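PDB 3I7J: beta-lactamase Mb2281c from Mycobacterium bovis, which probably hydrolyses beta-lactams or related amide or ester substrates, as a serine-dependent member of the beta-lactamase and penicillin-binding-protein family. Local coordinates for residues A49-V54 with A171-D176. Sequence-based numbering, arbitrary orientation.
Sequences AAQVAV and AQMHAD
Met173, present as selenomethionine, reaches from the short helix 171-177 to Gln51 and Val54 on helix 42-56, illustrating how one long, flexible side chain can join two helices in the mainly helical part of a serine beta-lactamase-like fold. Its terminal methyl does most of the touching. Met173 CE lies 3.4 Å from Val54 CB and 3.5 Å from Val54 CG1, the first of these closer than usual for two carbons, and the two side chains cross at about a right angle. The same methyl carbon, Met173 CE, sits 3.4 Å from the backbone O of Gln51. Further back along the chain, Met173 SE rests 3.9 Å from Gln51 CG, and Met173 CG meets Gln51 CB at 4.0 Å, so the aliphatic part of the glutamine lines the nearer half of the Met173 chain, and Val54 meets its end. The bends responsible lie in Met173 itself: CG leaves anti to the backbone N (chi1 167°), and turns at chi2 (58°) and chi3 then swing the methyl round to Val54.

What positions Gln51 lies in the next shell, where its amide is held at both atoms: OE1 accepts a hydrogen bond from Arg48 NH2 and NE2 donates one to the backbone O of Leu202. On other faces of helix 42-56, which begins near a probable SxxK motif at Ser40 and Lys43, Ala49 meets helix 119-131 and Ala50 meets helix 101-115. Helix 171-177 has its own fastening near its start, where the N of Met173 is hydrogen-bonded to Ser170 OG.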
loop_
_atom_site.group_PDB
_atom_site.type_symbol
_atom_site.label_atom_id
_atom_site.label_comp_id
_atom_site.label_asym_id
_atom_site.label_seq_id
_atom_site.Cartn_x
_atom_site.Cartn_y
_atom_site.Cartn_z
ATOM N N ALA A 49 -4.464 0.569 9.330
ATOM C CA ALA A 49 -4.940 1.253 10.525
ATOM C C ALA A 49 -6.471 1.327 10.476
ATOM O O ALA A 49 -7.143 1.136 11.495
ATOM C CB ALA A 49 -4.343 2.653 10.599
ATOM N N ALA A 50 -7.019 1.595 9.288
ATOM C CA ALA A 50 -8.475 1.668 9.119
ATOM C C ALA A 50 -9.112 0.282 9.298
ATOM O O ALA A 50 -10.254 0.166 9.739
ATOM C CB ALA A 50 -8.827 2.229 7.744
ATOM N N GLN A 51 -8.362 -0.756 8.936
ATOM C CA GLN A 51 -8.828 -2.124 9.075
ATOM C C GLN A 51 -8.885 -2.484 10.560
ATOM O O GLN A 51 -9.826 -3.134 11.014
ATOM C CB GLN A 51 -7.892 -3.079 8.342
ATOM C CG GLN A 51 -8.066 -3.075 6.828
ATOM C CD GLN A 51 -6.855 -3.644 6.116
ATOM O OE1 GLN A 51 -6.195 -4.543 6.629
ATOM N NE2 GLN A 51 -6.559 -3.126 4.928
ATOM N N VAL A 52 -7.879 -2.057 11.315
ATOM C CA VAL A 52 -7.854 -2.323 12.743
ATOM C C VAL A 52 -9.037 -1.597 13.394
ATOM O O VAL A 52 -9.690 -2.141 14.281
ATOM C CB VAL A 52 -6.533 -1.832 13.398
ATOM C CG1 VAL A 52 -6.616 -1.982 14.917
ATOM C CG2 VAL A 52 -5.356 -2.646 12.863
ATOM N N ALA A 53 -9.311 -0.369 12.946
ATOM C CA ALA A 53 -10.418 0.416 13.494
ATOM C C ALA A 53 -11.768 -0.283 13.290
ATOM O O ALA A 53 -12.637 -0.242 14.169
ATOM C CB ALA A 53 -10.447 1.801 12.868
ATOM N N VAL A 54 -11.944 -0.921 12.138
ATOM C CA VAL A 54 -13.174 -1.637 11.866
ATOM C C VAL A 54 -13.297 -2.778 12.867
ATOM O O VAL A 54 -14.365 -3.004 13.439
ATOM C CB VAL A 54 -13.196 -2.222 10.423
ATOM C CG1 VAL A 54 -14.405 -3.136 10.238
ATOM C CG2 VAL A 54 -13.251 -1.087 9.403
ATOM N N ALA A 171 -7.452 -12.958 10.300
ATOM C CA ALA A 171 -7.232 -13.579 9.007
ATOM C C ALA A 171 -8.383 -13.240 8.054
ATOM O O ALA A 171 -8.172 -13.092 6.849
ATOM C CB ALA A 171 -7.110 -15.101 9.174
ATOM N N GLN A 172 -9.597 -13.120 8.593
ATOM C CA GLN A 172 -10.768 -12.805 7.773
ATOM C C GLN A 172 -10.729 -11.382 7.217
ATOM O O GLN A 172 -11.073 -11.150 6.059
ATOM C CB GLN A 172 -12.062 -12.994 8.572
ATOM C CG GLN A 172 -13.320 -12.759 7.736
ATOM C CD GLN A 172 -13.242 -13.454 6.383
ATOM O OE1 GLN A 172 -12.975 -14.657 6.306
ATOM N NE2 GLN A 172 -13.466 -12.698 5.308
HETATM N N MSE A 173 -10.335 -10.429 8.051
HETATM C CA MSE A 173 -10.244 -9.048 7.611
HETATM C C MSE A 173 -9.163 -8.960 6.525
HETATM O O MSE A 173 -9.368 -8.343 5.478
HETATM C CB MSE A 173 -9.891 -8.140 8.795
HETATM C CG MSE A 173 -9.466 -6.722 8.403
HETATM SE SE MSE A 173 -10.802 -5.772 7.376
HETATM C CE MSE A 173 -11.730 -4.896 8.824
ATOM N N HIS A 174 -8.023 -9.603 6.762
ATOM C CA HIS A 174 -6.931 -9.564 5.787
ATOM C C HIS A 174 -7.328 -10.203 4.466
ATOM O O HIS A 174 -6.938 -9.727 3.395
ATOM C CB HIS A 174 -5.674 -10.249 6.332
ATOM C CG HIS A 174 -4.512 -10.210 5.387
ATOM N ND1 HIS A 174 -4.180 -11.267 4.565
ATOM C CD2 HIS A 174 -3.619 -9.230 5.115
ATOM C CE1 HIS A 174 -3.132 -10.941 3.831
ATOM N NE2 HIS A 174 -2.772 -9.708 4.146
ATOM N N ALA A 175 -8.093 -11.285 4.542
ATOM C CA ALA A 175 -8.557 -11.957 3.339
ATOM C C ALA A 175 -9.469 -10.987 2.589
ATOM O O ALA A 175 -9.398 -10.861 1.366
ATOM C CB ALA A 175 -9.327 -13.223 3.704
ATOM N N ASP A 176 -10.321 -10.296 3.338
ATOM C CA ASP A 176 -11.246 -9.334 2.761
ATOM C C ASP A 176 -10.495 -8.137 2.168
ATOM O O ASP A 176 -10.803 -7.685 1.071
ATOM C CB ASP A 176 -12.238 -8.865 3.832
ATOM C CG ASP A 176 -13.296 -7.916 3.281
ATOM O OD1 ASP A 176 -14.384 -7.815 3.876
ATOM O OD2 ASP A 176 -13.040 -7.262 2.257
#